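Local structure of hypothetical protein PA3352 (Pseudomonas aeruginosa, 2FUP) at residues A[9-14]-A[60-65]; A[21-26]-A[106-111]. The protein is probably a flagella synthesis protein of the FlgN family, whose members act as export chaperones for flagellar hook-filament junction proteins. All blocks are in the same frame, centred on the assembly; numbering follows the deposited sequence.

Contact 1: A[9-14]-A[60-65]; sequences LDLFAE and RARAEI
Arg62, in the conformer described, sets its CD over the face of the Phe12 ring, while its CG turns to Leu11. The CD sits over the ring centre, 3.5 Å from the centroid and 13° off the ring normal, a CH-pi contact in which a methylene probably made somewhat electron-poor by the neighbouring charged group meets the electron-rich face. The chain bends at chi3 (-60°), turning the guanidinium group away from the line of the methylenes and leaving its plane 22° from the ring plane. Arg62 NE is 3.5 Å from Phe12 CE1, approaching obliquely. Leu11 O lies near the guanidinium plane, but at 3.7 Å from Arg62 NH1 it is too far for a hydrogen bond; the charge is met by a salt bridge from NH1 to Asp15, one turn on from Leu11. A long side chain with an apolar stem and a charged end suits such a partly buried place.

Leu11 carries the aliphatic side of the contact. Its CB rests against Arg62 CG, and its CD1 meets Ile65 CD1 tip to tip at 3.7 Å. Ala61 CB is also 3.7 Å from Leu11 CD1, its small side chain leaving room for the leucine branch.

The contact joins the nearly antiparallel helices 7-34 and 39-68, whose local axes approach to 10.0 Å. Helix 88-114 adds Arg94 beside Phe12 and Leu98 beside Arg62, while helix 75-82 brings Leu78 to Phe12 and Tyr81 to Ile65.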
ATOM      1  N   LEU A   9       9.618   9.932  -3.385  1.00 17.68           N
ATOM      2  CA  LEU A   9      10.325   8.797  -2.862  1.00 17.84           C
ATOM      3  C   LEU A   9       9.979   8.556  -1.403  1.00 18.01           C
ATOM      4  O   LEU A   9       9.844   7.409  -0.980  1.00 19.71           O
ATOM      5  CB  LEU A   9      11.828   8.963  -3.079  1.00 19.51           C
ATOM      6  CG  LEU A   9      12.701   7.752  -2.693  1.00 19.80           C
ATOM      7  CD1 LEU A   9      12.370   6.501  -3.476  1.00 18.95           C
ATOM      8  CD2 LEU A   9      14.185   8.147  -2.982  1.00 19.48           C
ATOM      9  N   ASP A  10       9.767   9.612  -0.635  1.00 17.75           N
ATOM     10  CA  ASP A  10       9.388   9.474   0.788  1.00 17.93           C
ATOM     11  C   ASP A  10       8.042   8.809   0.876  1.00 20.38           C
ATOM     12  O   ASP A  10       7.823   7.949   1.730  1.00 18.97           O
ATOM     13  CB  ASP A  10       9.362  10.830   1.462  1.00 19.95           C
ATOM     14  CG  ASP A  10       9.156  10.733   2.925  1.00 26.85           C
ATOM     15  OD1 ASP A  10      10.005  10.179   3.621  1.00 22.67           O
ATOM     16  OD2 ASP A  10       8.169  11.328   3.412  1.00 30.30           O
ATOM     17  N   LEU A  11       7.117   9.186  -0.007  1.00 18.31           N
ATOM     18  CA  LEU A  11       5.786   8.546   0.027  1.00 16.90           C
ATOM     19  C   LEU A  11       5.858   7.072  -0.278  1.00 18.03           C
ATOM     20  O   LEU A  11       5.177   6.254   0.331  1.00 19.35           O
ATOM     21  CB  LEU A  11       4.864   9.250  -0.964  1.00 17.83           C
ATOM     22  CG  LEU A  11       4.458  10.666  -0.585  1.00 19.67           C
ATOM     23  CD1 LEU A  11       3.884  11.419  -1.755  1.00 19.20           C
ATOM     24  CD2 LEU A  11       3.493  10.694   0.533  1.00 19.36           C
ATOM     25  N   PHE A  12       6.672   6.700  -1.241  1.00 17.42           N
ATOM     26  CA  PHE A  12       6.849   5.291  -1.514  1.00 17.67           C
ATOM     27  C   PHE A  12       7.468   4.592  -0.318  1.00 20.46           C
ATOM     28  O   PHE A  12       7.037   3.487   0.013  1.00 19.37           O
ATOM     29  CB  PHE A  12       7.744   5.058  -2.735  1.00 19.61           C
ATOM     30  CG  PHE A  12       7.025   5.152  -4.039  1.00 19.59           C
ATOM     31  CD1 PHE A  12       5.992   4.299  -4.379  1.00 18.49           C
ATOM     32  CD2 PHE A  12       7.385   6.094  -4.989  1.00 20.88           C
ATOM     33  CE1 PHE A  12       5.331   4.395  -5.574  1.00 19.91           C
ATOM     34  CE2 PHE A  12       6.688   6.196  -6.229  1.00 24.92           C
ATOM     35  CZ  PHE A  12       5.656   5.322  -6.521  1.00 22.87           C
ATOM     36  N   ALA A  13       8.502   5.174   0.280  1.00 19.39           N
ATOM     37  CA  ALA A  13       9.165   4.538   1.443  1.00 20.57           C
ATOM     38  C   ALA A  13       8.160   4.352   2.574  1.00 19.72           C
ATOM     39  O   ALA A  13       8.093   3.299   3.189  1.00 20.37           O
ATOM     40  CB  ALA A  13      10.362   5.393   1.925  1.00 24.62           C
ATOM     41  N   GLU A  14       7.394   5.375   2.871  1.00 18.62           N
ATOM     42  CA  GLU A  14       6.392   5.265   3.920  1.00 19.42           C
ATOM     43  C   GLU A  14       5.372   4.179   3.612  1.00 20.16           C
ATOM     44  O   GLU A  14       5.033   3.359   4.465  1.00 19.12           O
ATOM     45  CB  GLU A  14       5.631   6.582   4.073  1.00 22.86           C
ATOM     46  CG  GLU A  14       6.446   7.707   4.652  1.00 25.04           C
ATOM     47  CD  GLU A  14       5.689   9.034   4.830  1.00 34.34           C
ATOM     48  OE1 GLU A  14       4.428   9.040   4.632  1.00 38.81           O
ATOM     49  OE2 GLU A  14       6.378  10.051   5.189  1.00 42.13           O
ATOM     50  N   ARG A  60      -3.209   8.912  -2.798  1.00 17.10           N
ATOM     51  CA  ARG A  60      -3.742  10.162  -3.374  1.00 16.51           C
ATOM     52  C   ARG A  60      -2.639  11.178  -3.550  1.00 16.54           C
ATOM     53  O   ARG A  60      -2.691  11.981  -4.502  1.00 16.75           O
ATOM     54  CB  ARG A  60      -4.909  10.754  -2.622  1.00 16.68           C
ATOM     55  CG  ARG A  60      -6.195   9.909  -2.803  1.00 17.21           C
ATOM     56  CD  ARG A  60      -7.353  10.623  -2.207  1.00 24.98           C
ATOM     57  NE  ARG A  60      -8.628  10.170  -2.738  1.00 31.67           N
ATOM     58  CZ  ARG A  60      -9.790  10.291  -2.087  1.00 40.80           C
ATOM     59  NH1 ARG A  60      -9.810  10.715  -0.827  1.00 37.05           N
ATOM     60  NH2 ARG A  60     -10.930   9.896  -2.658  1.00 39.50           N
ATOM     61  N   ALA A  61      -1.669  11.189  -2.643  1.00 17.22           N
ATOM     62  CA  ALA A  61      -0.528  12.130  -2.731  1.00 15.64           C
ATOM     63  C   ALA A  61       0.319  11.777  -3.934  1.00 16.82           C
ATOM     64  O   ALA A  61       0.695  12.647  -4.727  1.00 18.43           O
ATOM     65  CB  ALA A  61       0.250  12.095  -1.472  1.00 16.30           C
ATOM     66  N   ARG A  62       0.668  10.478  -4.066  1.00 17.34           N
ATOM     67  CA  ARG A  62       1.488  10.074  -5.214  1.00 19.28           C
ATOM     68  C   ARG A  62       0.778  10.380  -6.538  1.00 16.90           C
ATOM     69  O   ARG A  62       1.384  10.852  -7.529  1.00 18.51           O
ATOM     70  CB  ARG A  62       1.837   8.578  -5.176  1.00 17.93           C
ATOM     71  CG  ARG A  62       2.760   8.334  -3.995  0.50 18.34           C
ATOM     72  CD  ARG A  62       3.515   7.038  -4.214  0.50 17.33           C
ATOM     73  NE  ARG A  62       2.490   6.020  -4.321  0.50 20.08           N
ATOM     74  CZ  ARG A  62       1.898   5.492  -3.263  0.50 14.38           C
ATOM     75  NH1 ARG A  62       2.345   5.759  -2.060  0.50 24.60           N
ATOM     76  NH2 ARG A  62       0.902   4.669  -3.404  0.50 19.16           N
ATOM     77  N   ALA A  63      -0.536  10.104  -6.580  1.00 18.20           N
ATOM     78  CA  ALA A  63      -1.312  10.355  -7.806  1.00 17.62           C
ATOM     79  C   ALA A  63      -1.280  11.855  -8.147  1.00 17.34           C
ATOM     80  O   ALA A  63      -1.158  12.235  -9.333  1.00 19.31           O
ATOM     81  CB  ALA A  63      -2.805   9.898  -7.638  1.00 17.81           C
ATOM     82  N   GLU A  64      -1.410  12.724  -7.108  1.00 16.69           N
ATOM     83  CA  GLU A  64      -1.412  14.157  -7.341  1.00 16.34           C
ATOM     84  C   GLU A  64      -0.066  14.662  -7.863  1.00 16.34           C
ATOM     85  O   GLU A  64      -0.008  15.505  -8.762  1.00 17.76           O
ATOM     86  CB  GLU A  64      -1.845  14.916  -6.084  1.00 15.91           C
ATOM     87  CG  GLU A  64      -1.977  16.452  -6.223  1.00 18.36           C
ATOM     88  CD  GLU A  64      -2.982  16.947  -7.260  1.00 21.22           C
ATOM     89  OE1 GLU A  64      -3.938  16.185  -7.525  1.00 18.33           O
ATOM     90  OE2 GLU A  64      -2.836  18.126  -7.772  1.00 18.46           O
ATOM     91  N   ILE A  65       1.030  14.110  -7.347  1.00 16.87           N
ATOM     92  CA  ILE A  65       2.329  14.497  -7.814  1.00 17.41           C
ATOM     93  C   ILE A  65       2.438  14.135  -9.297  1.00 16.69           C
ATOM     94  O   ILE A  65       2.942  14.932 -10.120  1.00 18.87           O
ATOM     95  CB  ILE A  65       3.424  13.843  -6.931  1.00 17.67           C
ATOM     96  CG1 ILE A  65       3.392  14.486  -5.556  1.00 19.19           C
ATOM     97  CG2 ILE A  65       4.756  13.937  -7.600  1.00 19.74           C
ATOM     98  CD1 ILE A  65       4.254  13.807  -4.534  1.00 20.69           C
TER

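Contact 2: A[21-26]-A[106-111]; sequences QLLQLV and QQANLR
Val26 packs against Ala108 where two of the long helices of this elongated all-helical bundle, 7-34 and 88-114, run side by side in the same direction. Their local axes come within 9.6 Å and differ in direction by 19°, so the two segments stay close without steep crossing.

The apolar contacts are few and centre on one methyl. With CG1 anti to the backbone N (chi1 176°), Val26 aims that branch at the neighbouring helix, where it lies 3.6 Å from Ala108 CB and equally close to Ala108 C, and 3.7 Å from Asn109 N. A beta-branched residue fits here because a short, stiff side chain can press directly on the opposing backbone, and alanine fits opposite because its single methyl lets the backbone come near. Leu23, one turn earlier, adds a looser touch of CD1 on Ala108 CB at 4.2 Å, and its side chain also reaches Arg104 and Cys105.

Polar groups flank this patch but find their partners beyond the two segments. Asn109 offers its CB to Val26 CG1 at a loose distance, whereas its ND2 donates to Gln120 O; an amide suits this buried place because it can tie the helix to the following chain. Arg111, its chain bent at chi3 (56°), brings the guanidinium back toward helix 7-34, where it makes a cation-pi interaction with Phe30. Its NH2 stands 4.1 Å from Val26 O, beyond bonding range, and that carbonyl oxygen instead accepts a hydrogen bond from Asn112 ND2.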
ATOM      1  N   GLN A  21       3.555  -3.684   7.207  1.00 18.70           N
ATOM      2  CA  GLN A  21       2.885  -3.832   8.476  1.00 17.78           C
ATOM      3  C   GLN A  21       1.482  -4.408   8.247  1.00 17.82           C
ATOM      4  O   GLN A  21       1.004  -5.247   9.022  1.00 18.68           O
ATOM      5  CB  GLN A  21       2.914  -2.554   9.287  0.50 19.40           C
ATOM      6  CG  GLN A  21       4.330  -2.325   9.820  0.50 16.59           C
ATOM      7  CD  GLN A  21       4.356  -1.389  10.995  0.50 32.54           C
ATOM      8  OE1 GLN A  21       3.592  -0.443  11.035  0.50 24.58           O
ATOM      9  NE2 GLN A  21       5.224  -1.664  11.981  0.50 39.37           N
ATOM     10  N   LEU A  22       0.788  -3.926   7.218  1.00 16.11           N
ATOM     11  CA  LEU A  22      -0.568  -4.436   6.909  1.00 16.76           C
ATOM     12  C   LEU A  22      -0.533  -5.946   6.620  1.00 15.88           C
ATOM     13  O   LEU A  22      -1.305  -6.719   7.156  1.00 17.64           O
ATOM     14  CB  LEU A  22      -1.173  -3.635   5.736  1.00 18.08           C
ATOM     15  CG  LEU A  22      -2.598  -4.008   5.392  1.00 18.43           C
ATOM     16  CD1 LEU A  22      -3.543  -3.829   6.532  1.00 17.78           C
ATOM     17  CD2 LEU A  22      -3.079  -3.194   4.178  1.00 19.41           C
ATOM     18  N   LEU A  23       0.436  -6.350   5.790  1.00 16.70           N
ATOM     19  CA  LEU A  23       0.546  -7.764   5.437  1.00 15.93           C
ATOM     20  C   LEU A  23       0.747  -8.601   6.709  1.00 16.59           C
ATOM     21  O   LEU A  23       0.186  -9.682   6.850  1.00 16.96           O
ATOM     22  CB  LEU A  23       1.686  -7.925   4.435  1.00 20.63           C
ATOM     23  CG  LEU A  23       1.885  -9.294   3.868  1.00 20.87           C
ATOM     24  CD1 LEU A  23       0.645  -9.819   3.157  1.00 20.99           C
ATOM     25  CD2 LEU A  23       3.146  -9.301   2.955  1.00 22.42           C
ATOM     26  N   GLN A  24       1.626  -8.142   7.599  1.00 16.38           N
ATOM     27  CA  GLN A  24       1.862  -8.846   8.846  1.00 15.36           C
ATOM     28  C   GLN A  24       0.584  -8.955   9.730  1.00 15.24           C
ATOM     29  O   GLN A  24       0.269  -9.990  10.307  1.00 16.29           O
ATOM     30  CB  GLN A  24       2.954  -8.149   9.606  1.00 17.75           C
ATOM     31  CG  GLN A  24       4.316  -8.360   8.935  1.00 21.31           C
ATOM     32  CD  GLN A  24       5.416  -7.446   9.407  1.00 33.13           C
ATOM     33  OE1 GLN A  24       5.462  -7.086  10.567  1.00 38.70           O
ATOM     34  NE2 GLN A  24       6.367  -7.125   8.504  1.00 32.04           N
ATOM     35  N   LEU A  25      -0.166  -7.834   9.805  1.00 15.78           N
ATOM     36  CA  LEU A  25      -1.432  -7.881  10.534  1.00 16.72           C
ATOM     37  C   LEU A  25      -2.461  -8.822   9.898  1.00 15.00           C
ATOM     38  O   LEU A  25      -3.239  -9.478  10.593  1.00 16.56           O
ATOM     39  CB  LEU A  25      -2.028  -6.481  10.719  1.00 15.31           C
ATOM     40  CG  LEU A  25      -1.273  -5.481  11.591  1.00 18.48           C
ATOM     41  CD1 LEU A  25      -1.892  -4.107  11.482  1.00 18.38           C
ATOM     42  CD2 LEU A  25      -1.213  -5.986  13.026  1.00 17.74           C
ATOM     43  N   VAL A  26      -2.492  -8.847   8.563  1.00 15.80           N
ATOM     44  CA  VAL A  26      -3.386  -9.811   7.900  1.00 15.09           C
ATOM     45  C   VAL A  26      -2.983 -11.279   8.154  1.00 15.37           C
ATOM     46  O   VAL A  26      -3.821 -12.175   8.375  1.00 15.62           O
ATOM     47  CB  VAL A  26      -3.477  -9.538   6.373  1.00 16.26           C
ATOM     48  CG1 VAL A  26      -4.336 -10.615   5.689  1.00 19.01           C
ATOM     49  CG2 VAL A  26      -4.070  -8.217   6.158  1.00 17.52           C
ATOM     50  N   GLN A 106      -3.773  -7.819  -0.715  1.00 22.12           N
ATOM     51  CA  GLN A 106      -5.115  -8.083  -1.253  1.00 24.64           C
ATOM     52  C   GLN A 106      -5.427  -9.532  -1.258  1.00 23.62           C
ATOM     53  O   GLN A 106      -6.538  -9.941  -0.826  1.00 23.71           O
ATOM     54  CB  GLN A 106      -5.211  -7.549  -2.675  1.00 24.83           C
ATOM     55  CG  GLN A 106      -6.570  -7.763  -3.306  1.00 34.53           C
ATOM     56  CD  GLN A 106      -6.578  -7.114  -4.699  1.00 47.96           C
ATOM     57  OE1 GLN A 106      -5.866  -7.589  -5.613  1.00 47.66           O
ATOM     58  NE2 GLN A 106      -7.339  -6.004  -4.855  1.00 41.48           N
ATOM     59  N   GLN A 107      -4.486 -10.368  -1.699  1.00 21.27           N
ATOM     60  CA  GLN A 107      -4.701 -11.792  -1.746  1.00 26.52           C
ATOM     61  C   GLN A 107      -4.896 -12.399  -0.339  1.00 21.41           C
ATOM     62  O   GLN A 107      -5.717 -13.267  -0.128  1.00 23.49           O
ATOM     63  CB  GLN A 107      -3.471 -12.483  -2.379  0.50 27.11           C
ATOM     64  CG  GLN A 107      -3.210 -12.096  -3.843  0.50 32.42           C
ATOM     65  CD  GLN A 107      -1.829 -12.513  -4.365  0.50 32.22           C
ATOM     66  OE1 GLN A 107      -0.897 -12.775  -3.596  0.50 34.42           O
ATOM     67  NE2 GLN A 107      -1.697 -12.553  -5.701  0.50 36.36           N
ATOM     68  N   ALA A 108      -4.058 -11.950   0.593  1.00 18.81           N
ATOM     69  CA  ALA A 108      -4.078 -12.524   1.924  1.00 20.60           C
ATOM     70  C   ALA A 108      -5.383 -12.140   2.592  1.00 20.20           C
ATOM     71  O   ALA A 108      -5.956 -12.928   3.368  1.00 20.54           O
ATOM     72  CB  ALA A 108      -2.892 -11.998   2.735  1.00 23.16           C
ATOM     73  N   ASN A 109      -5.850 -10.953   2.330  1.00 22.17           N
ATOM     74  CA  ASN A 109      -7.112 -10.549   2.906  1.00 25.37           C
ATOM     75  C   ASN A 109      -8.275 -11.315   2.315  1.00 29.12           C
ATOM     76  O   ASN A 109      -9.183 -11.774   3.040  1.00 25.12           O
ATOM     77  CB  ASN A 109      -7.290  -9.078   2.743  1.00 24.04           C
ATOM     78  CG  ASN A 109      -8.569  -8.574   3.359  1.00 35.31           C
ATOM     79  OD1 ASN A 109      -8.717  -8.563   4.587  1.00 36.07           O
ATOM     80  ND2 ASN A 109      -9.521  -8.159   2.505  1.00 31.64           N
ATOM     81  N   LEU A 110      -8.228 -11.545   1.010  1.00 27.14           N
ATOM     82  CA  LEU A 110      -9.257 -12.390   0.410  1.00 27.58           C
ATOM     83  C   LEU A 110      -9.255 -13.788   1.004  1.00 26.27           C
ATOM     84  O   LEU A 110     -10.328 -14.394   1.258  1.00 25.76           O
ATOM     85  CB  LEU A 110      -9.099 -12.430  -1.125  1.00 26.50           C
ATOM     86  CG  LEU A 110      -9.486 -11.121  -1.804  1.00 37.61           C
ATOM     87  CD1 LEU A 110      -9.034 -11.130  -3.273  1.00 45.77           C
ATOM     88  CD2 LEU A 110     -10.984 -10.831  -1.703  1.00 43.71           C
ATOM     89  N   ARG A 111      -8.091 -14.365   1.224  1.00 23.73           N
ATOM     90  CA  ARG A 111      -8.026 -15.662   1.878  1.00 25.78           C
ATOM     91  C   ARG A 111      -8.698 -15.627   3.271  1.00 27.10           C
ATOM     92  O   ARG A 111      -9.453 -16.536   3.624  1.00 26.45           O
ATOM     93  CB  ARG A 111      -6.582 -16.180   1.965  1.00 26.13           C
ATOM     94  CG  ARG A 111      -6.405 -17.445   2.803  1.00 32.87           C
ATOM     95  CD  ARG A 111      -5.054 -17.542   3.403  1.00 37.34           C
ATOM     96  NE  ARG A 111      -4.818 -16.335   4.173  1.00 38.62           N
ATOM     97  CZ  ARG A 111      -3.629 -15.914   4.573  1.00 42.33           C
ATOM     98  NH1 ARG A 111      -2.540 -16.644   4.331  1.00 51.12           N
ATOM     99  NH2 ARG A 111      -3.544 -14.778   5.231  1.00 40.32           N
TER

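Helix 7-34 serves both contacts, meeting an antiparallel partner, helix 39-68, in contact 1 and a parallel one, helix 88-114, in contact 2. Their centres are 21 Å apart, on opposite sides of the chain's centre, and they do not touch each other. Neither is wholly core or surface: each has two buried residues among its five touching ones, with the rest partly exposed. Contact 1 buries more area, 246 Å² against 158 Å², and mixes aliphatic packing with an arginine stem on an aromatic face. Contact 2 rests mainly on Val26 and Ala108, with Leu23 touching more loosely, and its arginine reaches across to Phe30, further along helix 7-34, beyond the segment.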